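Local atomic coordinates of beta-fructofuranosidase (Arabidopsis thaliana, PDB entry 2OXB), a protein that hydrolyses sucrose and 1-kestose, and to a lesser extent neokestose and levan, as a glycosyl hydrolase family 32 cell-wall invertase. Residues L93-Q105 and I138-W150. The protein carries 1 engineered substitution. Sequence-based numbering, arbitrary orientation.
Sequences LYTGIDPKNQQVQ and INASSFRDPTTAW. With NAG (2-acetamido-2-deoxy-beta-D-glucopyranose), chain E; FRU (beta-D-fructofuranose), chain B.
The backbone N of Q103 donates to A140 O over 2.7 Å. This bond joins the 93-97/103-110 hairpin of one blade of the five-bladed beta-propeller, the catalytic domain of family 32, to the loop that leads into strand 157-165. A140 lies in the type I turn N139-S142, whose first residue carries an N-linked glycan, and its CB rests on Q102 CB at 3.5 Å. Q103 then reaches along the loop: with CG anti to its own carbonyl carbon (chi1 -71°) and the chain extended beyond, its OE1 accepts a bond from F143 N, which comes from above the amide plane, 35° out of it. The same OE1 lies over one face of the R144 guanidinium, the amide and guanidinium planes being 27° apart; NE is near but badly angled for a bond. W78 of the neighbouring strand also packs on R144.

R144, D145 and P146 form the RDP motif of the family. The N of D145 donates to T95 OG1 at 2.9 Å, fixing the backbone from which its carboxylate reaches the fructose. There the oxygens divide the sugar between them: FRU O4 donates to D145 OD1 and FRU O3 to D145 OD2, each at 2.9 Å, and OD2 has a second partner in C200 N. T95 CG2 packs against R144 CB, while beyond D145 the P146 ring lies against the first strand of the hairpin, its CG 4.0 Å from L93 CB.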
ATOM      1  N   LEU A  93      -9.771   9.920  15.271  1.00 23.02           N
ATOM      2  CA  LEU A  93      -8.632  10.343  16.066  1.00 21.74           C
ATOM      3  C   LEU A  93      -7.618  10.932  15.091  1.00 22.28           C
ATOM      4  O   LEU A  93      -6.992  10.206  14.325  1.00 21.33           O
ATOM      5  CB  LEU A  93      -8.039   9.147  16.820  1.00 20.91           C
ATOM      6  CG  LEU A  93      -8.755   8.723  18.114  1.00 22.48           C
ATOM      7  CD1 LEU A  93     -10.204   8.384  17.819  1.00 25.18           C
ATOM      8  CD2 LEU A  93      -8.049   7.524  18.744  1.00 22.92           C
ATOM      9  N   TYR A  94      -7.482  12.255  15.086  1.00 24.04           N
ATOM     10  CA  TYR A  94      -6.533  12.888  14.178  1.00 25.16           C
ATOM     11  C   TYR A  94      -5.601  13.852  14.913  1.00 26.13           C
ATOM     12  O   TYR A  94      -5.953  14.412  15.959  1.00 26.38           O
ATOM     13  CB  TYR A  94      -7.265  13.634  13.060  1.00 23.72           C
ATOM     14  CG  TYR A  94      -7.757  15.000  13.459  1.00 25.26           C
ATOM     15  CD1 TYR A  94      -6.995  16.136  13.220  1.00 24.98           C
ATOM     16  CD2 TYR A  94      -8.982  15.154  14.090  1.00 27.38           C
ATOM     17  CE1 TYR A  94      -7.445  17.394  13.599  1.00 25.30           C
ATOM     18  CE2 TYR A  94      -9.436  16.404  14.473  1.00 28.32           C
ATOM     19  CZ  TYR A  94      -8.663  17.521  14.224  1.00 26.72           C
ATOM     20  OH  TYR A  94      -9.136  18.758  14.606  1.00 29.10           O
ATOM     21  N   THR A  95      -4.412  14.026  14.339  1.00 25.88           N
ATOM     22  CA  THR A  95      -3.367  14.895  14.866  1.00 24.19           C
ATOM     23  C   THR A  95      -3.494  16.318  14.334  1.00 22.11           C
ATOM     24  O   THR A  95      -3.327  16.559  13.142  1.00 20.07           O
ATOM     25  CB  THR A  95      -1.945  14.390  14.460  1.00 25.96           C
ATOM     26  OG1 THR A  95      -1.818  12.990  14.740  1.00 26.71           O
ATOM     27  CG2 THR A  95      -0.859  15.156  15.230  1.00 28.33           C
ATOM     28  N   GLY A  96      -3.780  17.260  15.224  1.00 23.00           N
ATOM     29  CA  GLY A  96      -3.877  18.650  14.818  1.00 22.80           C
ATOM     30  C   GLY A  96      -2.651  19.412  15.309  1.00 23.12           C
ATOM     31  O   GLY A  96      -1.928  18.943  16.186  1.00 23.75           O
ATOM     32  N   ILE A  97      -2.401  20.587  14.750  1.00 22.90           N
ATOM     33  CA  ILE A  97      -1.257  21.379  15.178  1.00 22.74           C
ATOM     34  C   ILE A  97      -1.815  22.632  15.843  1.00 23.60           C
ATOM     35  O   ILE A  97      -2.462  23.446  15.181  1.00 23.38           O
ATOM     36  CB  ILE A  97      -0.372  21.792  13.973  1.00 23.40           C
ATOM     37  CG1 ILE A  97      -0.325  20.668  12.934  1.00 24.65           C
ATOM     38  CG2 ILE A  97       1.040  22.129  14.455  1.00 20.55           C
ATOM     39  CD1 ILE A  97       0.207  19.339  13.476  1.00 26.90           C
ATOM     40  N   ASP A  98      -1.579  22.782  17.146  1.00 24.00           N
ATOM     41  CA  ASP A  98      -2.080  23.941  17.886  1.00 24.83           C
ATOM     42  C   ASP A  98      -1.292  25.230  17.600  1.00 27.17           C
ATOM     43  O   ASP A  98      -0.257  25.197  16.917  1.00 26.23           O
ATOM     44  CB  ASP A  98      -2.094  23.650  19.392  1.00 23.52           C
ATOM     45  CG  ASP A  98      -0.739  23.233  19.930  1.00 20.38           C
ATOM     46  OD1 ASP A  98       0.294  23.760  19.469  1.00 16.83           O
ATOM     47  OD2 ASP A  98      -0.725  22.377  20.835  1.00 20.58           O
ATOM     48  N   PRO A  99      -1.765  26.380  18.127  1.00 28.52           N
ATOM     49  CA  PRO A  99      -1.099  27.668  17.905  1.00 29.70           C
ATOM     50  C   PRO A  99       0.392  27.763  18.151  1.00 30.91           C
ATOM     51  O   PRO A  99       1.031  28.717  17.720  1.00 31.96           O
ATOM     52  CB  PRO A  99      -1.909  28.634  18.764  1.00 29.26           C
ATOM     53  CG  PRO A  99      -2.529  27.767  19.794  1.00 30.57           C
ATOM     54  CD  PRO A  99      -2.925  26.552  19.018  1.00 28.87           C
ATOM     55  N   LYS A 100       0.955  26.789  18.845  1.00 33.55           N
ATOM     56  CA  LYS A 100       2.388  26.816  19.086  1.00 35.52           C
ATOM     57  C   LYS A 100       3.011  25.590  18.452  1.00 34.58           C
ATOM     58  O   LYS A 100       3.743  24.845  19.098  1.00 35.51           O
ATOM     59  CB  LYS A 100       2.707  26.870  20.591  1.00 38.07           C
ATOM     60  CG  LYS A 100       2.165  25.716  21.426  1.00 44.18           C
ATOM     61  CD  LYS A 100       2.634  25.826  22.895  1.00 49.10           C
ATOM     62  CE  LYS A 100       1.870  24.867  23.834  1.00 51.71           C
ATOM     63  NZ  LYS A 100       2.320  24.942  25.263  1.00 53.41           N
ATOM     64  N   ASN A 101       2.680  25.371  17.186  1.00 32.87           N
ATOM     65  CA  ASN A 101       3.213  24.251  16.421  1.00 32.67           C
ATOM     66  C   ASN A 101       3.693  23.018  17.203  1.00 31.53           C
ATOM     67  O   ASN A 101       4.896  22.777  17.307  1.00 33.62           O
ATOM     68  CB  ASN A 101       4.343  24.775  15.532  1.00 32.88           C
ATOM     69  CG  ASN A 101       3.822  25.459  14.280  1.00 35.06           C
ATOM     70  OD1 ASN A 101       3.461  24.795  13.302  1.00 36.91           O
ATOM     71  ND2 ASN A 101       3.763  26.787  14.306  1.00 35.94           N
ATOM     72  N   GLN A 102       2.760  22.240  17.749  1.00 29.61           N
ATOM     73  CA  GLN A 102       3.114  21.031  18.491  1.00 28.43           C
ATOM     74  C   GLN A 102       2.034  19.968  18.299  1.00 27.50           C
ATOM     75  O   GLN A 102       0.862  20.180  18.610  1.00 28.83           O
ATOM     76  CB  GLN A 102       3.320  21.339  19.984  1.00 27.74           C
ATOM     77  CG  GLN A 102       2.110  21.109  20.877  1.00 27.57           C
ATOM     78  CD  GLN A 102       2.327  21.587  22.310  1.00 26.11           C
ATOM     79  OE1 GLN A 102       3.401  21.403  22.885  1.00 26.35           O
ATOM     80  NE2 GLN A 102       1.298  22.182  22.895  1.00 24.42           N
ATOM     81  N   GLN A 103       2.445  18.824  17.769  1.00 25.59           N
ATOM     82  CA  GLN A 103       1.536  17.723  17.485  1.00 24.99           C
ATOM     83  C   GLN A 103       0.679  17.180  18.609  1.00 24.95           C
ATOM     84  O   GLN A 103       1.124  16.352  19.415  1.00 24.79           O
ATOM     85  CB  GLN A 103       2.310  16.578  16.860  1.00 23.19           C
ATOM     86  CG  GLN A 103       2.750  16.894  15.473  1.00 22.09           C
ATOM     87  CD  GLN A 103       3.965  16.125  15.108  1.00 23.27           C
ATOM     88  OE1 GLN A 103       4.098  14.957  15.479  1.00 24.94           O
ATOM     89  NE2 GLN A 103       4.872  16.756  14.365  1.00 21.57           N
ATOM     90  N   VAL A 104      -0.568  17.638  18.626  1.00 24.06           N
ATOM     91  CA  VAL A 104      -1.538  17.205  19.618  1.00 25.24           C
ATOM     92  C   VAL A 104      -2.534  16.251  18.966  1.00 25.53           C
ATOM     93  O   VAL A 104      -2.674  16.219  17.747  1.00 24.38           O
ATOM     94  CB  VAL A 104      -2.308  18.405  20.213  1.00 25.15           C
ATOM     95  CG1 VAL A 104      -1.384  19.244  21.061  1.00 26.26           C
ATOM     96  CG2 VAL A 104      -2.895  19.249  19.097  1.00 26.85           C
ATOM     97  N   GLN A 105      -3.214  15.472  19.798  1.00 27.69           N
ATOM     98  CA  GLN A 105      -4.203  14.514  19.337  1.00 28.56           C
ATOM     99  C   GLN A 105      -5.588  14.973  19.697  1.00 29.06           C
ATOM    100  O   GLN A 105      -5.869  15.260  20.859  1.00 27.66           O
ATOM    101  CB  GLN A 105      -3.956  13.149  19.964  1.00 29.85           C
ATOM    102  CG  GLN A 105      -2.604  12.620  19.631  1.00 32.64           C
ATOM    103  CD  GLN A 105      -2.365  12.612  18.138  1.00 34.88           C
ATOM    104  OE1 GLN A 105      -1.223  12.656  17.687  1.00 37.46           O
ATOM    105  NE2 GLN A 105      -3.446  12.545  17.357  1.00 32.62           N
ATOM    106  N   ILE A 138       8.037  14.629  25.251  1.00 41.84           N
ATOM    107  CA  ILE A 138       8.317  14.031  23.968  1.00 44.72           C
ATOM    108  C   ILE A 138       8.369  15.084  22.875  1.00 45.88           C
ATOM    109  O   ILE A 138       7.659  16.087  22.935  1.00 44.81           O
ATOM    110  CB  ILE A 138       7.247  12.966  23.624  1.00 46.11           C
ATOM    111  CG1 ILE A 138       5.913  13.340  24.282  1.00 46.54           C
ATOM    112  CG2 ILE A 138       7.723  11.580  24.072  1.00 47.74           C
ATOM    113  CD1 ILE A 138       4.826  12.291  24.160  1.00 45.02           C
ATOM    114  N   ASN A 139       9.236  14.851  21.892  1.00 47.13           N
ATOM    115  CA  ASN A 139       9.392  15.743  20.749  1.00 49.07           C
ATOM    116  C   ASN A 139       7.994  16.153  20.291  1.00 50.13           C
ATOM    117  O   ASN A 139       7.321  15.403  19.577  1.00 50.62           O
ATOM    118  CB  ASN A 139      10.096  15.003  19.601  1.00 50.38           C
ATOM    119  CG  ASN A 139      11.575  15.360  19.469  1.00 50.66           C
ATOM    120  OD1 ASN A 139      12.322  15.308  20.439  1.00 50.64           O
ATOM    121  ND2 ASN A 139      11.989  15.692  18.245  1.00 51.99           N
ATOM    122  N   ALA A 140       7.547  17.332  20.707  1.00 49.76           N
ATOM    123  CA  ALA A 140       6.222  17.810  20.321  1.00 49.03           C
ATOM    124  C   ALA A 140       6.081  17.846  18.801  1.00 47.62           C
ATOM    125  O   ALA A 140       4.971  17.953  18.281  1.00 48.60           O
ATOM    126  CB  ALA A 140       5.976  19.198  20.905  1.00 50.13           C
ATOM    127  N   SER A 141       7.210  17.765  18.099  1.00 45.38           N
ATOM    128  CA  SER A 141       7.215  17.786  16.641  1.00 42.83           C
ATOM    129  C   SER A 141       7.329  16.373  16.090  1.00 40.65           C
ATOM    130  O   SER A 141       7.648  16.177  14.921  1.00 39.97           O
ATOM    131  CB  SER A 141       8.382  18.627  16.126  1.00 42.78           C
ATOM    132  OG  SER A 141       8.243  19.969  16.534  1.00 43.45           O
ATOM    133  N   SER A 142       7.077  15.393  16.949  1.00 38.66           N
ATOM    134  CA  SER A 142       7.136  13.999  16.552  1.00 37.51           C
ATOM    135  C   SER A 142       6.197  13.145  17.393  1.00 36.53           C
ATOM    136  O   SER A 142       6.631  12.206  18.055  1.00 34.96           O
ATOM    137  CB  SER A 142       8.572  13.477  16.659  1.00 37.91           C
ATOM    138  OG  SER A 142       9.112  13.250  15.358  1.00 37.79           O
ATOM    139  N   PHE A 143       4.905  13.480  17.344  1.00 36.10           N
ATOM    140  CA  PHE A 143       3.849  12.780  18.092  1.00 36.51           C
ATOM    141  C   PHE A 143       2.524  12.839  17.317  1.00 35.15           C
ATOM    142  O   PHE A 143       1.569  13.510  17.728  1.00 35.05           O
ATOM    143  CB  PHE A 143       3.666  13.429  19.472  1.00 37.47           C
ATOM    144  CG  PHE A 143       2.587  12.799  20.311  1.00 38.49           C
ATOM    145  CD1 PHE A 143       2.601  11.434  20.584  1.00 41.39           C
ATOM    146  CD2 PHE A 143       1.588  13.577  20.868  1.00 39.12           C
ATOM    147  CE1 PHE A 143       1.632  10.852  21.411  1.00 41.28           C
ATOM    148  CE2 PHE A 143       0.615  13.009  21.696  1.00 40.77           C
ATOM    149  CZ  PHE A 143       0.641  11.645  21.967  1.00 41.49           C
ATOM    150  N   ARG A 144       2.468  12.118  16.203  1.00 33.00           N
ATOM    151  CA  ARG A 144       1.281  12.131  15.374  1.00 30.60           C
ATOM    152  C   ARG A 144       0.924  10.771  14.789  1.00 29.35           C
ATOM    153  O   ARG A 144       1.604   9.768  15.031  1.00 27.79           O
ATOM    154  CB  ARG A 144       1.460  13.149  14.229  1.00 29.57           C
ATOM    155  CG  ARG A 144       1.926  12.568  12.887  1.00 28.24           C
ATOM    156  CD  ARG A 144       3.425  12.338  12.786  1.00 27.54           C
ATOM    157  NE  ARG A 144       4.178  13.577  12.626  1.00 24.98           N
ATOM    158  CZ  ARG A 144       5.495  13.633  12.504  1.00 21.87           C
ATOM    159  NH1 ARG A 144       6.198  12.520  12.524  1.00 22.26           N
ATOM    160  NH2 ARG A 144       6.105  14.797  12.368  1.00 19.92           N
ATOM    161  N   ASP A 145      -0.166  10.765  14.023  1.00 27.17           N
ATOM    162  CA  ASP A 145      -0.657   9.582  13.340  1.00 24.56           C
ATOM    163  C   ASP A 145      -1.221   8.492  14.220  1.00 24.08           C
ATOM    164  O   ASP A 145      -0.707   7.379  14.257  1.00 24.21           O
ATOM    165  CB  ASP A 145       0.442   9.028  12.459  1.00 22.75           C
ATOM    166  CG  ASP A 145       0.946  10.053  11.490  1.00 21.64           C
ATOM    167  OD1 ASP A 145       0.215  11.035  11.264  1.00 18.55           O
ATOM    168  OD2 ASP A 145       2.057   9.881  10.955  1.00 24.24           O
ATOM    169  N   PRO A 146      -2.297   8.806  14.950  1.00 23.49           N
ATOM    170  CA  PRO A 146      -2.941   7.836  15.835  1.00 22.24           C
ATOM    171  C   PRO A 146      -3.704   6.796  15.033  1.00 21.54           C
ATOM    172  O   PRO A 146      -4.394   7.105  14.057  1.00 22.16           O
ATOM    173  CB  PRO A 146      -3.862   8.698  16.691  1.00 22.11           C
ATOM    174  CG  PRO A 146      -4.251   9.795  15.750  1.00 24.13           C
ATOM    175  CD  PRO A 146      -2.937  10.130  15.063  1.00 23.54           C
ATOM    176  N   THR A 147      -3.561   5.553  15.462  1.00 20.47           N
ATOM    177  CA  THR A 147      -4.205   4.409  14.836  1.00 16.30           C
ATOM    178  C   THR A 147      -5.646   4.272  15.305  1.00 16.95           C
ATOM    179  O   THR A 147      -6.156   5.072  16.090  1.00 17.87           O
ATOM    180  CB  THR A 147      -3.517   3.113  15.257  1.00 14.48           C
ATOM    181  OG1 THR A 147      -3.803   2.863  16.642  1.00 11.51           O
ATOM    182  CG2 THR A 147      -2.039   3.214  15.071  1.00 10.81           C
ATOM    183  N   THR A 148      -6.288   3.221  14.819  1.00 16.54           N
ATOM    184  CA  THR A 148      -7.640   2.912  15.217  1.00 15.32           C
ATOM    185  C   THR A 148      -7.480   2.405  16.646  1.00 15.83           C
ATOM    186  O   THR A 148      -6.407   1.918  17.034  1.00 12.89           O
ATOM    187  CB  THR A 148      -8.235   1.786  14.340  1.00 17.14           C
ATOM    188  OG1 THR A 148      -8.410   2.258  13.000  1.00 14.08           O
ATOM    189  CG2 THR A 148      -9.568   1.309  14.894  1.00 13.96           C
ATOM    190  N   ALA A 149      -8.554   2.502  17.418  1.00 17.20           N
ATOM    191  CA  ALA A 149      -8.535   2.080  18.810  1.00 19.34           C
ATOM    192  C   ALA A 149      -9.221   0.735  19.041  1.00 21.31           C
ATOM    193  O   ALA A 149     -10.292   0.459  18.492  1.00 22.04           O
ATOM    194  CB  ALA A 149      -9.176   3.161  19.677  1.00 17.78           C
ATOM    195  N   TRP A 150      -8.580  -0.087  19.870  1.00 22.97           N
ATOM    196  CA  TRP A 150      -9.062  -1.416  20.222  1.00 24.23           C
ATOM    197  C   TRP A 150      -9.225  -1.539  21.736  1.00 27.63           C
ATOM    198  O   TRP A 150      -8.323  -1.190  22.508  1.00 28.04           O
ATOM    199  CB  TRP A 150      -8.078  -2.463  19.722  1.00 21.37           C
ATOM    200  CG  TRP A 150      -6.714  -2.355  20.348  1.00 22.58           C
ATOM    201  CD1 TRP A 150      -6.237  -3.072  21.416  1.00 20.43           C
ATOM    202  CD2 TRP A 150      -5.636  -1.502  19.924  1.00 20.64           C
ATOM    203  NE1 TRP A 150      -4.935  -2.726  21.670  1.00 19.76           N
ATOM    204  CE2 TRP A 150      -4.539  -1.767  20.772  1.00 20.70           C
ATOM    205  CE3 TRP A 150      -5.492  -0.547  18.908  1.00 19.23           C
ATOM    206  CZ2 TRP A 150      -3.310  -1.108  20.635  1.00 21.69           C
ATOM    207  CZ3 TRP A 150      -4.276   0.109  18.768  1.00 19.76           C
ATOM    208  CH2 TRP A 150      -3.199  -0.173  19.626  1.00 21.96           C
TER
HETATM  209  C1  NAG E 680      12.972  16.746  18.034  1.00 52.81           C
HETATM  210  C2  NAG E 680      13.161  17.010  16.528  1.00 52.72           C
HETATM  211  C3  NAG E 680      14.132  18.184  16.285  1.00 53.43           C
HETATM  212  C4  NAG E 680      13.698  19.405  17.096  1.00 53.94           C
HETATM  213  C5  NAG E 680      13.557  19.005  18.566  1.00 54.41           C
HETATM  214  C6  NAG E 680      13.092  20.146  19.434  1.00 53.74           C
HETATM  215  C7  NAG E 680      13.032  15.313  14.828  1.00 48.07           C
HETATM  216  C8  NAG E 680      13.505  15.749  13.447  1.00 46.94           C
HETATM  217  N2  NAG E 680      13.672  15.821  15.872  1.00 51.67           N
HETATM  218  O3  NAG E 680      14.175  18.505  14.898  1.00 52.39           O
HETATM  219  O4  NAG E 680      14.654  20.442  16.964  1.00 54.64           O
HETATM  220  O5  NAG E 680      12.582  17.951  18.707  1.00 53.83           O
HETATM  221  O6  NAG E 680      11.688  20.108  19.591  1.00 52.70           O
HETATM  222  O7  NAG E 680      12.094  14.529  14.945  1.00 44.68           O
HETATM  223  C1  FRU B   2       3.210  10.959   5.893  1.00 48.46           C
HETATM  224  C2  FRU B   2       3.115  12.237   6.736  1.00 49.90           C
HETATM  225  C3  FRU B   2       2.453  11.958   8.100  1.00 49.26           C
HETATM  226  C4  FRU B   2       1.732  13.238   8.413  1.00 48.91           C
HETATM  227  C5  FRU B   2       1.366  13.729   7.014  1.00 50.24           C
HETATM  228  C6  FRU B   2       1.548  15.221   6.818  1.00 51.83           C
HETATM  229  O1  FRU B   2       4.083  10.012   6.481  1.00 47.11           O
HETATM  230  O2  FRU B   2       4.344  13.021   6.962  1.00 52.70           O
HETATM  231  O3  FRU B   2       3.384  11.643   9.132  1.00 51.09           O
HETATM  232  O4  FRU B   2       0.566  13.013   9.212  1.00 46.67           O
HETATM  233  O5  FRU B   2       2.215  13.081   6.078  1.00 49.83           O
HETATM  234  O6  FRU B   2       0.544  15.891   7.560  1.00 53.60           O